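PDB 2B67: COG0778: Nitroreductase from Streptococcus pneumoniae, which probably catalyses the NAD(P)H-dependent reduction of acceptors such as nitro compounds, as an FMN-binding dimeric flavoenzyme of the nitroreductase family. Local coordinates for residues P26-T31 with T147-G152; T31-A36 with W48-V53; N57-K62 with N165-I170; T85-R90 with S128-L133; K163-E166 with E171-F174. All blocks are in the same frame, centred on the assembly; numbering follows the deposited sequence.

Contact 1. Residues P26-T31 with T147-G152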
# COMPACT_ATOMS: atom_id res chain seq x y z
N PRO A 26 22.62 2.99 -9.10
CA PRO A 26 21.68 4.10 -8.85
C PRO A 26 20.74 4.43 -10.00
O PRO A 26 19.66 4.94 -9.74
CB PRO A 26 22.58 5.29 -8.51
CG PRO A 26 23.98 4.87 -8.91
CD PRO A 26 24.01 3.37 -8.81
N LYS A 27 21.11 4.13 -11.25
CA LYS A 27 20.16 4.27 -12.38
C LYS A 27 18.93 3.34 -12.21
O LYS A 27 17.81 3.75 -12.49
CB LYS A 27 20.81 4.05 -13.75
CG LYS A 27 22.13 4.83 -13.99
CD LYS A 27 21.98 6.37 -13.98
CE LYS A 27 22.24 7.00 -15.37
NZ LYS A 27 23.63 7.55 -15.53
N ASP A 28 19.16 2.10 -11.77
CA ASP A 28 18.05 1.18 -11.49
C ASP A 28 17.17 1.62 -10.32
O ASP A 28 15.97 1.46 -10.38
CB ASP A 28 18.55 -0.26 -11.26
CG ASP A 28 19.19 -0.87 -12.51
OD1 ASP A 28 18.85 -0.42 -13.63
OD2 ASP A 28 20.04 -1.78 -12.35
N VAL A 29 17.78 2.13 -9.25
CA VAL A 29 17.01 2.61 -8.11
C VAL A 29 16.10 3.77 -8.50
O VAL A 29 14.91 3.75 -8.21
CB VAL A 29 17.88 2.98 -6.90
CG1 VAL A 29 17.02 3.58 -5.78
CG2 VAL A 29 18.58 1.73 -6.39
N ARG A 30 16.67 4.73 -9.24
CA ARG A 30 15.91 5.88 -9.73
C ARG A 30 14.78 5.45 -10.66
O ARG A 30 13.68 6.00 -10.61
CB ARG A 30 16.82 6.89 -10.43
CG ARG A 30 16.10 8.19 -10.76
CD ARG A 30 16.86 9.02 -11.74
NE ARG A 30 15.99 9.46 -12.84
CZ ARG A 30 15.64 10.72 -13.04
NH1 ARG A 30 16.09 11.65 -12.23
NH2 ARG A 30 14.85 11.06 -14.05
N THR A 31 15.05 4.47 -11.52
CA THR A 31 13.97 3.97 -12.38
C THR A 31 12.84 3.32 -11.57
O THR A 31 11.66 3.59 -11.82
CB THR A 31 14.51 2.96 -13.40
OG1 THR A 31 15.44 3.63 -14.26
CG2 THR A 31 13.37 2.36 -14.20
N THR A 147 11.72 -5.83 -8.10
CA THR A 147 11.60 -7.23 -8.45
C THR A 147 11.64 -7.38 -9.95
O THR A 147 12.36 -8.23 -10.46
CB THR A 147 10.29 -7.86 -7.91
OG1 THR A 147 10.26 -7.77 -6.48
CG2 THR A 147 10.17 -9.34 -8.35
N ASP A 148 10.84 -6.58 -10.66
CA ASP A 148 10.87 -6.57 -12.13
C ASP A 148 12.26 -6.35 -12.75
O ASP A 148 12.51 -6.77 -13.86
CB ASP A 148 9.93 -5.51 -12.69
CG ASP A 148 9.63 -5.73 -14.17
OD1 ASP A 148 9.93 -4.83 -14.98
OD2 ASP A 148 9.13 -6.82 -14.51
N GLN A 149 13.14 -5.64 -12.04
CA GLN A 149 14.48 -5.45 -12.52
C GLN A 149 15.43 -6.50 -11.99
O GLN A 149 16.61 -6.38 -12.21
CB GLN A 149 15.01 -4.11 -12.11
CG GLN A 149 14.23 -2.92 -12.57
CD GLN A 149 15.06 -1.65 -12.41
OE1 GLN A 149 16.27 -1.68 -12.63
NE2 GLN A 149 14.42 -0.53 -12.05
N GLY A 150 14.93 -7.51 -11.29
CA GLY A 150 15.79 -8.59 -10.77
C GLY A 150 16.46 -8.24 -9.44
O GLY A 150 17.44 -8.88 -9.04
N ILE A 151 15.93 -7.21 -8.76
CA ILE A 151 16.51 -6.72 -7.49
C ILE A 151 15.61 -7.11 -6.30
O ILE A 151 14.38 -6.89 -6.34
CB ILE A 151 16.80 -5.20 -7.55
CG1 ILE A 151 17.73 -4.88 -8.76
CG2 ILE A 151 17.47 -4.67 -6.22
CD1 ILE A 151 17.83 -3.39 -9.12
N GLY A 152 16.23 -7.71 -5.29
CA GLY A 152 15.55 -8.16 -4.06
C GLY A 152 15.35 -6.97 -3.14
O GLY A 152 15.92 -5.89 -3.38
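Two acceptor oxygens lie unusually close here, with no hydrogen bond between them: Asp28 OD1 is 3.0 Å from Gln149 OE1, a contact that would be unfavourable for a charged carboxylate and might raise its pKa somewhat. The carboxylate and amide planes are 89° apart. Gln149 OE1 also sits 3.0 Å from Asp28 CB, a tight approach to the base of the aspartate side chain. The other end of the amide may partly offset this crowding. Gln149 NE2 donates to Asp28 O at 3.0 Å, a bent bond with an N-H...O angle of 139°, and it also packs against Thr31 CB. Gln149 is suited to this because its chain runs extended beyond CG and spans the gap between backbones. It sits within the Schellman motif that ends helix 124-148, just before Gly150, the C-prime residue with positive phi; Gly150 N bonds to Thr147 O and Ile151 N to Leu146 O. The chain then enters strand 152-156, and Ile151 CD1 reaches Asp28 CB at 3.9 Å, an apolar touch beside the polar one. On helix 26-36, Thr31 OG1 turns back to Lys27 O, which also accepts from Thr31 N on the other face of its plane.

Contact 2. Residues T31-A36 with W48-V53. With ACY (acetic acid), chain F.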
# COMPACT_ATOMS: atom_id res chain seq x y z
N THR A 31 15.05 4.47 -11.52
CA THR A 31 13.97 3.97 -12.38
C THR A 31 12.84 3.32 -11.57
O THR A 31 11.66 3.59 -11.82
CB THR A 31 14.51 2.96 -13.40
OG1 THR A 31 15.44 3.63 -14.26
CG2 THR A 31 13.37 2.36 -14.20
N ALA A 32 13.21 2.45 -10.62
CA ALA A 32 12.21 1.73 -9.82
C ALA A 32 11.32 2.74 -9.08
O ALA A 32 10.10 2.55 -8.96
CB ALA A 32 12.89 0.78 -8.85
N ILE A 33 11.93 3.83 -8.62
CA ILE A 33 11.20 4.83 -7.87
C ILE A 33 10.31 5.62 -8.82
O ILE A 33 9.18 5.95 -8.46
CB ILE A 33 12.14 5.73 -7.00
CG1 ILE A 33 12.79 4.90 -5.89
CG2 ILE A 33 11.37 6.94 -6.42
CD1 ILE A 33 13.85 5.68 -5.10
N GLU A 34 10.80 5.88 -10.03
CA GLU A 34 9.97 6.54 -11.02
C GLU A 34 8.77 5.70 -11.45
O GLU A 34 7.65 6.22 -11.64
CB GLU A 34 10.79 7.03 -12.21
CG GLU A 34 10.00 7.93 -13.16
CD GLU A 34 10.84 8.43 -14.32
OE1 GLU A 34 11.66 7.65 -14.84
OE2 GLU A 34 10.69 9.61 -14.69
N ILE A 35 8.96 4.39 -11.60
CA ILE A 35 7.78 3.52 -11.85
C ILE A 35 6.82 3.48 -10.62
O ILE A 35 5.60 3.57 -10.79
CB ILE A 35 8.19 2.06 -12.27
CG1 ILE A 35 8.87 2.07 -13.65
CG2 ILE A 35 6.97 1.14 -12.36
CD1 ILE A 35 9.55 0.73 -13.98
N ALA A 36 7.39 3.36 -9.42
CA ALA A 36 6.61 3.20 -8.20
C ALA A 36 5.66 4.39 -7.98
O ALA A 36 4.51 4.19 -7.60
CB ALA A 36 7.53 3.03 -6.96
N TRP A 48 4.74 11.61 -0.54
CA TRP A 48 5.85 10.69 -0.26
C TRP A 48 7.20 11.28 -0.61
O TRP A 48 7.33 12.16 -1.49
CB TRP A 48 5.68 9.35 -1.01
CG TRP A 48 5.18 9.40 -2.43
CD1 TRP A 48 5.81 9.97 -3.53
CD2 TRP A 48 3.97 8.82 -2.93
NE1 TRP A 48 5.05 9.79 -4.67
CE2 TRP A 48 3.91 9.09 -4.33
CE3 TRP A 48 2.93 8.10 -2.34
CZ2 TRP A 48 2.87 8.64 -5.13
CZ3 TRP A 48 1.88 7.67 -3.14
CH2 TRP A 48 1.85 7.94 -4.51
N LYS A 49 8.20 10.78 0.09
CA LYS A 49 9.59 11.22 -0.11
C LYS A 49 10.49 10.01 0.08
O LYS A 49 10.38 9.31 1.09
CB LYS A 49 10.00 12.33 0.87
CG LYS A 49 11.46 12.77 0.63
CD LYS A 49 12.11 13.52 1.82
CE LYS A 49 11.61 14.96 1.86
NZ LYS A 49 12.09 15.76 0.69
N PHE A 50 11.31 9.74 -0.93
CA PHE A 50 12.20 8.57 -0.95
C PHE A 50 13.63 8.99 -0.62
O PHE A 50 14.28 9.78 -1.36
CB PHE A 50 12.14 7.88 -2.32
CG PHE A 50 10.79 7.32 -2.66
CD1 PHE A 50 9.76 8.16 -3.11
CD2 PHE A 50 10.53 5.95 -2.49
CE1 PHE A 50 8.48 7.64 -3.38
CE2 PHE A 50 9.30 5.41 -2.80
CZ PHE A 50 8.26 6.24 -3.24
N VAL A 51 14.13 8.49 0.49
CA VAL A 51 15.50 8.82 0.88
C VAL A 51 16.39 7.61 0.57
O VAL A 51 16.32 6.59 1.26
CB VAL A 51 15.59 9.28 2.36
CG1 VAL A 51 17.02 9.64 2.69
CG2 VAL A 51 14.67 10.52 2.60
N VAL A 52 17.18 7.72 -0.50
CA VAL A 52 18.07 6.64 -0.93
C VAL A 52 19.39 6.67 -0.14
O VAL A 52 20.24 7.57 -0.33
CB VAL A 52 18.30 6.68 -2.45
CG1 VAL A 52 19.22 5.60 -2.89
CG2 VAL A 52 16.95 6.57 -3.18
N VAL A 53 19.57 5.70 0.72
CA VAL A 53 20.71 5.72 1.63
C VAL A 53 21.82 4.82 1.10
O VAL A 53 21.65 3.59 1.00
CB VAL A 53 20.29 5.32 3.05
CG1 VAL A 53 21.48 5.38 4.03
CG2 VAL A 53 19.13 6.25 3.52
C ACY F . 10.25 18.94 0.11
O ACY F . 11.24 18.50 0.73
OXT ACY F . 9.58 18.25 -0.69
CH3 ACY F . 9.85 20.36 0.35
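Ile33 joins helix 26-36 to strand 48-53, an edge strand of the antiparallel sheet within its own chain in this alpha-beta sandwich, and its beta-branch lets one residue touch two strand positions. At CB the side chain divides. A chi1 of -66° puts CG1 beside the backbone N and CG2 anti to it, and CG2 rests over one face of the Phe50 ring as a CH-pi contact, 4.0 Å from the ring centroid and 16° off the normal; its nearest ring atom is Phe50 CG. The other branch runs through CG1, with chi2 near 180°, to CD1, which meets Val52 CG2 at 3.8 Å and Phe50 CB at 3.9 Å. Phe50 and Val52 are two apart on the strand and so present their side chains on the same side, toward the helix, where large apolar groups suit a buried seam. Val138 and Ile200 of the second subunit also pack on Phe50. Residues 50-52 pair in parallel with a strand of that subunit, extending the sheet across the interface. Lys49 points to the other side of the strand, where its NZ donates to O of an acetic acid molecule, probably from the crystallisation liquor, at 2.9 Å.

Contact 3. Residues N57-K62 with N165-I170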
# COMPACT_ATOMS: atom_id res chain seq x y z
N ASN A 57 24.30 4.26 5.85
CA ASN A 57 23.75 2.94 6.15
C ASN A 57 24.11 2.42 7.53
O ASN A 57 23.26 1.83 8.18
CB ASN A 57 24.17 1.92 5.11
CG ASN A 57 23.76 2.33 3.71
OD1 ASN A 57 22.84 1.77 3.13
ND2 ASN A 57 24.45 3.32 3.18
N ALA A 58 25.35 2.59 7.94
CA ALA A 58 25.79 2.05 9.24
C ALA A 58 25.09 2.76 10.40
O ALA A 58 24.72 2.11 11.37
CB ALA A 58 27.32 2.15 9.39
N GLU A 59 25.00 4.09 10.30
CA GLU A 59 24.26 4.95 11.23
C GLU A 59 22.80 4.50 11.30
O GLU A 59 22.28 4.20 12.38
CB GLU A 59 24.30 6.40 10.73
CG GLU A 59 25.20 7.38 11.52
CD GLU A 59 24.57 8.79 11.65
OE1 GLU A 59 24.19 9.17 12.79
OE2 GLU A 59 24.45 9.50 10.63
N LEU A 60 22.15 4.45 10.14
CA LEU A 60 20.73 4.06 10.06
C LEU A 60 20.49 2.72 10.70
O LEU A 60 19.51 2.54 11.44
CB LEU A 60 20.25 4.07 8.59
CG LEU A 60 18.80 3.65 8.35
CD1 LEU A 60 17.81 4.61 9.09
CD2 LEU A 60 18.49 3.57 6.85
N ALA A 61 21.38 1.76 10.45
CA ALA A 61 21.22 0.41 10.96
C ALA A 61 21.15 0.35 12.48
O ALA A 61 20.51 -0.56 13.03
CB ALA A 61 22.38 -0.48 10.47
N LYS A 62 21.81 1.29 13.17
CA LYS A 62 21.76 1.37 14.65
C LYS A 62 20.37 1.64 15.18
O LYS A 62 20.11 1.43 16.39
CB LYS A 62 22.69 2.46 15.17
CG LYS A 62 24.15 2.20 14.89
CD LYS A 62 24.98 3.35 15.44
CE LYS A 62 26.42 3.16 15.03
NZ LYS A 62 27.15 4.46 15.23
N ASN A 165 14.83 10.98 11.34
CA ASN A 165 14.97 12.30 10.72
C ASN A 165 16.33 12.89 11.03
O ASN A 165 16.96 13.45 10.16
CB ASN A 165 13.90 13.29 11.22
CG ASN A 165 12.55 13.06 10.57
OD1 ASN A 165 12.17 13.75 9.62
ND2 ASN A 165 11.81 12.11 11.11
N GLU A 166 16.74 12.76 12.28
CA GLU A 166 18.02 13.26 12.77
C GLU A 166 19.19 12.56 12.06
O GLU A 166 20.01 13.21 11.43
CB GLU A 166 18.07 13.05 14.28
CG GLU A 166 19.35 13.39 14.98
CD GLU A 166 19.17 13.44 16.50
OE1 GLU A 166 19.60 14.46 17.10
OE2 GLU A 166 18.58 12.47 17.09
N VAL A 167 19.22 11.23 12.12
CA VAL A 167 20.24 10.42 11.44
C VAL A 167 20.34 10.68 9.93
O VAL A 167 21.43 10.79 9.38
CB VAL A 167 20.01 8.92 11.75
CG1 VAL A 167 20.92 8.03 10.94
CG2 VAL A 167 20.21 8.66 13.25
N LEU A 168 19.20 10.79 9.24
CA LEU A 168 19.22 10.97 7.80
C LEU A 168 19.17 12.43 7.34
O LEU A 168 19.16 12.69 6.13
CB LEU A 168 18.07 10.17 7.14
CG LEU A 168 18.10 8.66 7.34
CD1 LEU A 168 17.07 7.93 6.48
CD2 LEU A 168 19.47 8.14 7.03
N GLU A 169 19.11 13.36 8.30
CA GLU A 169 19.07 14.80 8.02
C GLU A 169 17.90 15.18 7.11
O GLU A 169 18.08 15.79 6.05
CB GLU A 169 20.41 15.31 7.44
CG GLU A 169 21.60 14.93 8.31
CD GLU A 169 22.96 15.38 7.74
OE1 GLU A 169 23.05 15.77 6.54
OE2 GLU A 169 23.95 15.31 8.53
N ILE A 170 16.70 14.82 7.55
CA ILE A 170 15.48 15.11 6.81
C ILE A 170 14.57 15.94 7.72
O ILE A 170 14.41 15.61 8.90
CB ILE A 170 14.74 13.80 6.43
CG1 ILE A 170 15.63 12.87 5.58
CG2 ILE A 170 13.37 14.14 5.85
CD1 ILE A 170 15.93 13.36 4.11
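The side chains of Val167 and Glu59 lie alongside each other, running opposite ways, a valine methyl against both the CB and the carboxylate of the glutamate. Val167 CG1 sits 3.8 Å from Glu59 CB and reaches Leu60 N at 3.9 Å; a compact branched residue suits this close approach of two helices. With Val167 CG1 anti to the backbone N (chi1 173°), that methyl is the one directed at helix 57-61. The glutamate, modelled in two conformers, is bent in the one described here, and its OE2 comes no nearer than 3.5 Å to Val167 O. Deeper in, Leu60 CD1 and Leu168 CD1 meet loosely at 4.3 Å, a fitting pair for the buried side. Around them, Val72, Thr78 and Leu179 pack on Leu60, and Ala80 packs on Leu168. The end of helix 161-168 is a Schellman motif, with Glu169 at positive phi and two backbone bonds, Ile170 N to Asn165 O at 3.0 Å and Glu169 N to Glu166 O; Arg204 of the second subunit also donates to Leu168 O and Glu169 O. Two short helices packed on the sheet in this way are part of the family's alpha-beta sandwich.

Contact 4. Residues T85-R90 with S128-L133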
# COMPACT_ATOMS: atom_id res chain seq x y z
N THR A 85 3.74 15.09 6.51
CA THR A 85 2.74 15.33 7.52
C THR A 85 2.03 16.67 7.34
O THR A 85 1.02 16.89 8.00
CB THR A 85 3.32 15.27 8.94
OG1 THR A 85 4.24 16.36 9.11
CG2 THR A 85 4.05 13.89 9.17
N ASP A 86 2.56 17.55 6.49
CA ASP A 86 1.90 18.83 6.18
C ASP A 86 1.15 18.67 4.86
O ASP A 86 1.65 18.98 3.75
CB ASP A 86 2.92 19.99 6.09
CG ASP A 86 2.23 21.39 6.25
OD1 ASP A 86 1.02 21.51 5.95
OD2 ASP A 86 2.89 22.36 6.71
N LEU A 87 -0.06 18.16 4.98
CA LEU A 87 -0.85 17.79 3.83
C LEU A 87 -1.30 19.02 3.04
O LEU A 87 -1.43 18.95 1.81
CB LEU A 87 -2.02 16.93 4.29
CG LEU A 87 -1.76 15.44 4.63
CD1 LEU A 87 -3.07 14.82 5.08
CD2 LEU A 87 -1.22 14.67 3.40
N ALA A 88 -1.52 20.15 3.73
CA ALA A 88 -1.79 21.44 3.06
C ALA A 88 -0.59 21.84 2.21
O ALA A 88 -0.73 22.16 1.04
CB ALA A 88 -2.12 22.56 4.09
N LYS A 89 0.60 21.85 2.78
CA LYS A 89 1.80 22.11 1.99
C LYS A 89 2.03 21.11 0.83
O LYS A 89 2.55 21.50 -0.19
CB LYS A 89 3.02 22.14 2.87
CG LYS A 89 3.13 23.47 3.68
CD LYS A 89 4.52 23.59 4.27
CE LYS A 89 4.55 24.61 5.41
NZ LYS A 89 4.78 25.96 4.87
N ARG A 90 1.64 19.85 1.02
CA ARG A 90 1.77 18.81 -0.02
C ARG A 90 0.85 19.13 -1.20
O ARG A 90 1.29 19.06 -2.36
CB ARG A 90 1.51 17.41 0.56
CG ARG A 90 1.36 16.25 -0.47
CD ARG A 90 2.59 16.03 -1.40
NE ARG A 90 3.88 16.17 -0.73
CZ ARG A 90 5.05 15.67 -1.13
NH1 ARG A 90 5.19 14.88 -2.21
NH2 ARG A 90 6.13 15.95 -0.39
N SER A 128 -3.03 10.49 10.19
CA SER A 128 -2.04 9.46 10.40
C SER A 128 -2.33 8.19 9.54
O SER A 128 -1.39 7.58 9.00
CB SER A 128 -1.95 9.07 11.89
OG SER A 128 -0.84 8.21 12.11
N ASP A 129 -3.60 7.80 9.47
CA ASP A 129 -4.09 6.69 8.62
C ASP A 129 -3.91 6.96 7.14
O ASP A 129 -3.56 6.05 6.36
CB ASP A 129 -5.57 6.37 8.89
CG ASP A 129 -5.81 5.69 10.27
OD1 ASP A 129 -4.84 5.40 11.00
OD2 ASP A 129 -6.99 5.45 10.62
N TYR A 130 -4.16 8.21 6.75
CA TYR A 130 -4.06 8.65 5.35
C TYR A 130 -2.61 8.50 4.87
O TYR A 130 -2.34 7.91 3.83
CB TYR A 130 -4.53 10.10 5.28
CG TYR A 130 -4.59 10.77 3.94
CD1 TYR A 130 -5.81 10.91 3.26
CD2 TYR A 130 -3.45 11.32 3.37
CE1 TYR A 130 -5.88 11.59 2.01
CE2 TYR A 130 -3.49 11.97 2.12
CZ TYR A 130 -4.71 12.15 1.47
OH TYR A 130 -4.72 12.81 0.22
N LEU A 131 -1.68 8.98 5.67
CA LEU A 131 -0.27 8.90 5.31
C LEU A 131 0.19 7.43 5.27
O LEU A 131 0.90 7.00 4.35
CB LEU A 131 0.55 9.70 6.31
CG LEU A 131 0.34 11.24 6.35
CD1 LEU A 131 1.28 11.84 7.41
CD2 LEU A 131 0.59 11.94 5.02
N ALA A 132 -0.25 6.64 6.26
CA ALA A 132 0.17 5.25 6.34
C ALA A 132 -0.37 4.46 5.13
O ALA A 132 0.34 3.63 4.53
CB ALA A 132 -0.27 4.61 7.68
N LEU A 133 -1.62 4.73 4.77
CA LEU A 133 -2.22 4.04 3.65
C LEU A 133 -1.50 4.36 2.35
O LEU A 133 -1.14 3.45 1.60
CB LEU A 133 -3.73 4.32 3.53
CG LEU A 133 -4.29 3.33 2.48
CD1 LEU A 133 -5.52 2.59 3.00
CD2 LEU A 133 -4.55 4.07 1.20
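Their first torsions bring Leu87 and Tyr130 together: Leu87 CG is anti to its carbonyl carbon (chi1 -77°), whereas Tyr130 CG is swung anti to the backbone N (chi1 -177°). The contact joins the start of helix 87-98 to helix 124-148, a long helix of the nitroreductase fold that also lines the flavin pocket through Leu133. Leu87 CD2 approaches the tyrosine ring obliquely, 3.8 Å from Tyr130 CE2, while Leu87 CD1 lies 3.9 Å from Tyr130 CD2. The same Leu87 CD2 lies 3.7 Å from Leu131 CD2, so one leucine fork serves two residues of the neighbouring helix; a forked apolar chain suits a buried place between two partners. Leu131 CD1 lies 3.8 Å from Thr85 CA and also meets Thr85 CG2, while Thr85 OG1 bonds to Arg173 O. A tyrosine suits the adjoining place because its ring packs here while its OH reaches His43 ND1 and Ser45 OG; His43 belongs to the flavin mononucleotide pocket, and the Tyr130 side chain lies about 6 Å from the cofactor. Phe119 meets the Tyr130 ring edge-to-face and also covers Leu87. Asp86 is the N-cap of helix 87-98: Lys89 N donates almost straight (173°) to Asp86 OD1 at 3.2 Å, arriving from above the carboxylate plane.

Contact 5. Residues K163-E166 with E171-F174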
# COMPACT_ATOMS: atom_id res chain seq x y z
N LYS A 163 14.31 8.59 15.68
CA LYS A 163 15.67 9.12 15.43
C LYS A 163 16.01 9.24 13.96
O LYS A 163 17.10 9.74 13.60
CB LYS A 163 16.75 8.27 16.15
CG LYS A 163 16.69 8.34 17.68
CD LYS A 163 17.75 7.44 18.32
CE LYS A 163 17.75 7.60 19.86
NZ LYS A 163 18.61 6.54 20.51
N VAL A 164 15.10 8.76 13.10
CA VAL A 164 15.42 8.62 11.68
C VAL A 164 15.66 9.98 11.01
O VAL A 164 16.59 10.11 10.20
CB VAL A 164 14.36 7.80 10.85
CG1 VAL A 164 14.77 7.78 9.39
CG2 VAL A 164 14.27 6.34 11.32
N ASN A 165 14.83 10.98 11.34
CA ASN A 165 14.97 12.30 10.72
C ASN A 165 16.33 12.89 11.03
O ASN A 165 16.96 13.45 10.16
CB ASN A 165 13.90 13.29 11.22
CG ASN A 165 12.55 13.06 10.57
OD1 ASN A 165 12.17 13.75 9.62
ND2 ASN A 165 11.81 12.11 11.11
N GLU A 166 16.74 12.76 12.28
CA GLU A 166 18.02 13.26 12.77
C GLU A 166 19.19 12.56 12.06
O GLU A 166 20.01 13.21 11.43
CB GLU A 166 18.07 13.05 14.28
CG GLU A 166 19.35 13.39 14.98
CD GLU A 166 19.17 13.44 16.50
OE1 GLU A 166 19.60 14.46 17.10
OE2 GLU A 166 18.58 12.47 17.09
N GLU A 171 13.96 16.99 7.17
CA GLU A 171 13.00 17.84 7.90
C GLU A 171 11.90 17.08 8.64
O GLU A 171 11.30 16.12 8.09
CB GLU A 171 12.37 18.88 6.96
CG GLU A 171 13.35 19.94 6.46
CD GLU A 171 13.97 20.81 7.57
OE1 GLU A 171 13.32 21.03 8.63
OE2 GLU A 171 15.12 21.28 7.37
N ASP A 172 11.61 17.51 9.87
CA ASP A 172 10.64 16.85 10.75
C ASP A 172 9.21 16.85 10.20
O ASP A 172 8.35 16.08 10.65
CB ASP A 172 10.64 17.51 12.13
CG ASP A 172 11.87 17.16 12.95
OD1 ASP A 172 12.52 16.12 12.71
OD2 ASP A 172 12.19 17.94 13.88
N ARG A 173 8.96 17.75 9.24
CA ARG A 173 7.71 17.75 8.47
C ARG A 173 7.47 16.33 7.87
O ARG A 173 6.36 15.91 7.74
CB ARG A 173 7.76 18.85 7.38
CG ARG A 173 6.65 18.78 6.33
CD ARG A 173 6.81 19.90 5.30
NE ARG A 173 6.13 19.59 4.04
CZ ARG A 173 6.31 20.25 2.89
NH1 ARG A 173 5.67 19.85 1.79
NH2 ARG A 173 7.13 21.29 2.82
N PHE A 174 8.54 15.63 7.52
CA PHE A 174 8.46 14.27 6.96
C PHE A 174 8.64 13.21 8.04
O PHE A 174 9.63 13.23 8.78
CB PHE A 174 9.51 14.14 5.84
CG PHE A 174 9.21 15.02 4.69
CD1 PHE A 174 9.75 16.32 4.64
CD2 PHE A 174 8.31 14.61 3.70
CE1 PHE A 174 9.39 17.21 3.56
CE2 PHE A 174 7.95 15.47 2.63
CZ PHE A 174 8.48 16.77 2.57
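The flat groups of Asn165 and Asp172 lie steeply turned, amide and carboxylate planes 73° apart, with Asp172 OD1 3.5 Å from Asn165 CB. Nearby, the Phe174 ring has Glu171 O at its edge, in plane, and its CZ sits over one face of the Arg173 guanidinium. Asp172, Arg173 and Phe174 belong to a beta turn, residues 171-174, that leads from the end of helix 161-168 into strand 174-183 of the sheet. Asn165 projects from the helix into the turn, its CG anti to the carbonyl carbon (chi1 -77°), which brings the amide among the turn's carbonyls. As modelled, Asn165 OD1 is 2.7 Å from Phe174 O and 3.0 Å from Glu171 O; the amide is probably turned over, and with its ends exchanged it may donate there. A short side chain carrying an amide suits this spot, so close to backbone carbonyls. Phe174 is buried against Phe82 and makes a cation-pi contact with Lys49, while Arg173 forms a salt bridge to Asp84 and thereby ties the turn to the end of strand 77-84. The turn itself is closed by Phe174 N, which donates to Glu171 O at 2.9 Å.

How the contacts relate
The five contacts are spread over one nitroreductase chain, around and beside its antiparallel sheet. Contacts 1 and 2 share helix 26-36, and contacts 3 and 5 share helix 161-168, each pair with centres about 10 Å apart. Contacts 1 and 4 both use helix 124-148, yet lie about 27 Å apart on opposite sides of the chain's centre, so that helix spans the molecule. Strand 48-53 links the groups: Val51 packs on Ile170 of contact 3, and Lys49 on Phe174 of contact 5. Contacts 4 and 5 meet at Thr85 and Arg173. Along the chain, the segments of contacts 1 and 3 alternate, and contact 1 closes before contact 5 opens. Contacts 1 to 4 also touch the second subunit.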